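Local atomic coordinates of ORF131 protein (Ralstonia metallidurans, PDB entry 2WTP), a protein that binds copper(II), apparently with a change of conformation, and probably takes part in heavy-metal resistance. Residues T49-P54 with T101-G106. Sequence-based numbering, arbitrary orientation.
Sequences TLYGDP and TSVDLG
The Y51 ring lies flat against V103, with the valine CB 3.7 Å from the ring centroid and only 8° off the normal, a clear CH-pi contact over one face. The two methyls spread across the same face: CG1 sits nearest Y51 CG and CD1, while CG2 approaches Y51 CD2 at 3.7 Å. At the edge, close to the ring plane, T101 OG1 comes within 3.7 Å of Y51 CE1, and T101 CG2 also packs against that carbon. The carbonyl O of S102 approaches obliquely, 3.6 Å from Y51 CE1.

Y51 CG stands opposite the carbonyl carbon, on the N side (chi1 -68°), which carries the ring out from the type I turn T49-G52 to strand 101-104. T101 and V103 set out from that strand toward segment 49-54, while S102 starts away from it and its OG bonds to R119. The backbone of Y51 is tied to its neighbours: its O accepts from W92 NE1, and it also bonds to the main chain of A95. Its ring meets that of H47. The contact thus joins the turn leading into strand 52-55, part of the four-stranded sheet, to an outer strand of the three-stranded sheet.

A water sits 2.8 Å from T101 OG1; its separations of 2.4 Å from Y51 OH and from S102 O are too short to be sound, so a bridge to the phenol is likely but doubtful in detail. The Y51 side chain lies about 6 Å from a bound copper ion. Dispersion and CH-pi attraction hold the aromatic face to V103; any polar link at the phenol end probably passes through the water, since the two segments make no direct hydrogen bond.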
ATOM      1  N   THR A  49      12.691 -13.079   8.840  1.00  9.70           N
ATOM      2  CA  THR A  49      12.891 -12.497  10.154  1.00  9.44           C
ATOM      3  C   THR A  49      13.673 -11.189  10.043  1.00  9.22           C
ATOM      4  O   THR A  49      13.498 -10.325  10.955  1.00  8.81           O
ATOM      5  CB  THR A  49      13.623 -13.561  10.990  1.00 11.33           C
ATOM      6  OG1 THR A  49      12.709 -14.694  11.069  1.00 18.11           O
ATOM      7  CG2 THR A  49      13.927 -13.094  12.430  1.00 13.59           C
ATOM      8  N   LEU A  50      14.448 -10.952   8.986  1.00 10.09           N
ATOM      9  CA  LEU A  50      15.110  -9.655   8.817  1.00 10.45           C
ATOM     10  C   LEU A  50      14.153  -8.564   8.508  1.00  9.86           C
ATOM     11  O   LEU A  50      14.549  -7.389   8.570  1.00 10.89           O
ATOM     12  CB  LEU A  50      16.138  -9.721   7.681  1.00 15.82           C
ATOM     13  CG  LEU A  50      17.224 -10.739   8.044  1.00 18.59           C
ATOM     14  CD1 LEU A  50      18.104 -10.924   6.718  1.00 21.80           C
ATOM     15  CD2 LEU A  50      18.083 -10.357   9.257  1.00 18.36           C
ATOM     16  N   TYR A  51      12.905  -8.849   8.210  1.00  8.52           N
ATOM     17  CA  TYR A  51      11.943  -7.853   7.801  1.00  8.48           C
ATOM     18  C   TYR A  51      10.805  -7.629   8.726  1.00  7.11           C
ATOM     19  O   TYR A  51       9.801  -6.914   8.444  1.00  6.56           O
ATOM     20  CB  TYR A  51      11.414  -8.213   6.345  1.00  9.80           C
ATOM     21  CG  TYR A  51      12.504  -8.040   5.301  1.00  8.75           C
ATOM     22  CD1 TYR A  51      12.742  -6.805   4.712  1.00 11.03           C
ATOM     23  CD2 TYR A  51      13.335  -9.114   4.970  1.00 10.21           C
ATOM     24  CE1 TYR A  51      13.742  -6.605   3.737  1.00 11.94           C
ATOM     25  CE2 TYR A  51      14.371  -8.904   4.012  1.00 11.21           C
ATOM     26  CZ  TYR A  51      14.551  -7.655   3.443  1.00 14.23           C
ATOM     27  OH  TYR A  51      15.592  -7.423   2.493  1.00 20.02           O
ATOM     28  N   GLY A  52      10.834  -8.328   9.879  1.00  8.79           N
ATOM     29  CA  GLY A  52       9.731  -8.162  10.886  1.00  8.17           C
ATOM     30  C   GLY A  52       9.357  -9.453  11.483  1.00  8.30           C
ATOM     31  O   GLY A  52      10.086 -10.413  11.556  1.00 10.02           O
ATOM     32  N   ASP A  53       8.128  -9.474  12.006  1.00  8.19           N
ATOM     33  CA  ASP A  53       7.661 -10.554  12.878  1.00  8.70           C
ATOM     34  C   ASP A  53       6.242 -10.933  12.561  1.00  8.63           C
ATOM     35  O   ASP A  53       5.406 -10.037  12.305  1.00  8.24           O
ATOM     36  CB  ASP A  53       7.723 -10.022  14.375  1.00  8.87           C
ATOM     37  CG  ASP A  53       9.171  -9.698  14.788  1.00 12.80           C
ATOM     38  OD1 ASP A  53       9.861 -10.734  14.945  1.00 15.47           O
ATOM     39  OD2 ASP A  53       9.528  -8.534  14.921  1.00 14.75           O
ATOM     40  N   PRO A  54       5.861 -12.166  12.656  1.00  9.81           N
ATOM     41  CA  PRO A  54       4.439 -12.534  12.588  1.00  8.96           C
ATOM     42  C   PRO A  54       3.585 -11.791  13.594  1.00 10.22           C
ATOM     43  O   PRO A  54       4.072 -11.417  14.734  1.00 11.10           O
ATOM     44  CB  PRO A  54       4.437 -14.026  12.953  1.00 13.15           C
ATOM     45  CG  PRO A  54       5.834 -14.487  12.647  1.00 18.29           C
ATOM     46  CD  PRO A  54       6.743 -13.324  12.857  1.00 12.02           C
ATOM     47  N   THR A 101      13.289  -0.502   1.736  1.00  8.21           N
ATOM     48  CA  THR A 101      13.720  -1.804   1.262  1.00  8.58           C
ATOM     49  C   THR A 101      12.492  -2.597   0.863  1.00 11.39           C
ATOM     50  O   THR A 101      11.379  -2.237   1.251  1.00 13.64           O
ATOM     51  CB  THR A 101      14.529  -2.467   2.386  1.00 10.41           C
ATOM     52  OG1 THR A 101      15.101  -3.686   1.964  1.00 11.49           O
ATOM     53  CG2 THR A 101      13.648  -2.853   3.587  1.00 13.66           C
ATOM     54  N   SER A 102      12.640  -3.635   0.120  1.00  8.50           N
ATOM     55  CA  SER A 102      11.531  -4.473  -0.178  1.00  8.45           C
ATOM     56  C   SER A 102      11.766  -5.943   0.092  1.00  8.28           C
ATOM     57  O   SER A 102      12.936  -6.400   0.232  1.00  8.21           O
ATOM     58  CB  SER A 102      11.121  -4.320  -1.660  1.00  8.80           C
ATOM     59  OG  SER A 102      12.044  -4.967  -2.573  1.00  9.72           O
ATOM     60  N   VAL A 103      10.667  -6.708   0.210  1.00  8.16           N
ATOM     61  CA  VAL A 103      10.782  -8.157   0.392  1.00  8.01           C
ATOM     62  C   VAL A 103       9.654  -8.846  -0.310  1.00  8.38           C
ATOM     63  O   VAL A 103       8.548  -8.269  -0.391  1.00  8.38           O
ATOM     64  CB  VAL A 103      10.859  -8.490   1.935  1.00  9.15           C
ATOM     65  CG1 VAL A 103       9.596  -8.068   2.672  1.00 10.05           C
ATOM     66  CG2 VAL A 103      11.145 -10.009   2.130  1.00 10.07           C
ATOM     67  N   ASP A 104       9.855 -10.094  -0.745  1.00  8.26           N
ATOM     68  CA  ASP A 104       8.707 -10.803  -1.339  1.00  8.38           C
ATOM     69  C   ASP A 104       7.756 -11.276  -0.292  1.00  8.10           C
ATOM     70  O   ASP A 104       8.199 -11.976   0.631  1.00  8.15           O
ATOM     71  CB  ASP A 104       9.220 -12.000  -2.190  1.00 10.95           C
ATOM     72  CG  ASP A 104       8.111 -12.501  -3.168  1.00 15.91           C
ATOM     73  OD1 ASP A 104       7.137 -13.101  -2.725  1.00 14.51           O
ATOM     74  OD2 ASP A 104       8.181 -12.212  -4.362  1.00 17.29           O
ATOM     75  N   LEU A 105       6.443 -11.033  -0.448  1.00  8.23           N
ATOM     76  CA  LEU A 105       5.488 -11.439   0.586  1.00  8.21           C
ATOM     77  C   LEU A 105       5.516 -12.971   0.687  1.00 10.80           C
ATOM     78  O   LEU A 105       5.147 -13.524   1.739  1.00 11.17           O
ATOM     79  CB  LEU A 105       4.106 -10.965   0.110  1.00  8.75           C
ATOM     80  CG  LEU A 105       2.949 -11.136   1.145  1.00  9.58           C
ATOM     81  CD1 LEU A 105       3.194 -10.299   2.384  1.00  8.88           C
ATOM     82  CD2 LEU A 105       1.562 -10.836   0.439  1.00 11.00           C
ATOM     83  N   GLY A 106       5.813 -13.695  -0.385  1.00  8.91           N
ATOM     84  CA  GLY A 106       5.819 -15.171  -0.362  1.00 11.99           C
ATOM     85  C   GLY A 106       6.900 -15.748   0.547  1.00 12.55           C
ATOM     86  O   GLY A 106       6.818 -16.946   0.877  1.00 15.61           O
TER
HETATM   87  O   HOH W   1      15.322  -6.052   0.490  1.00  8.21           O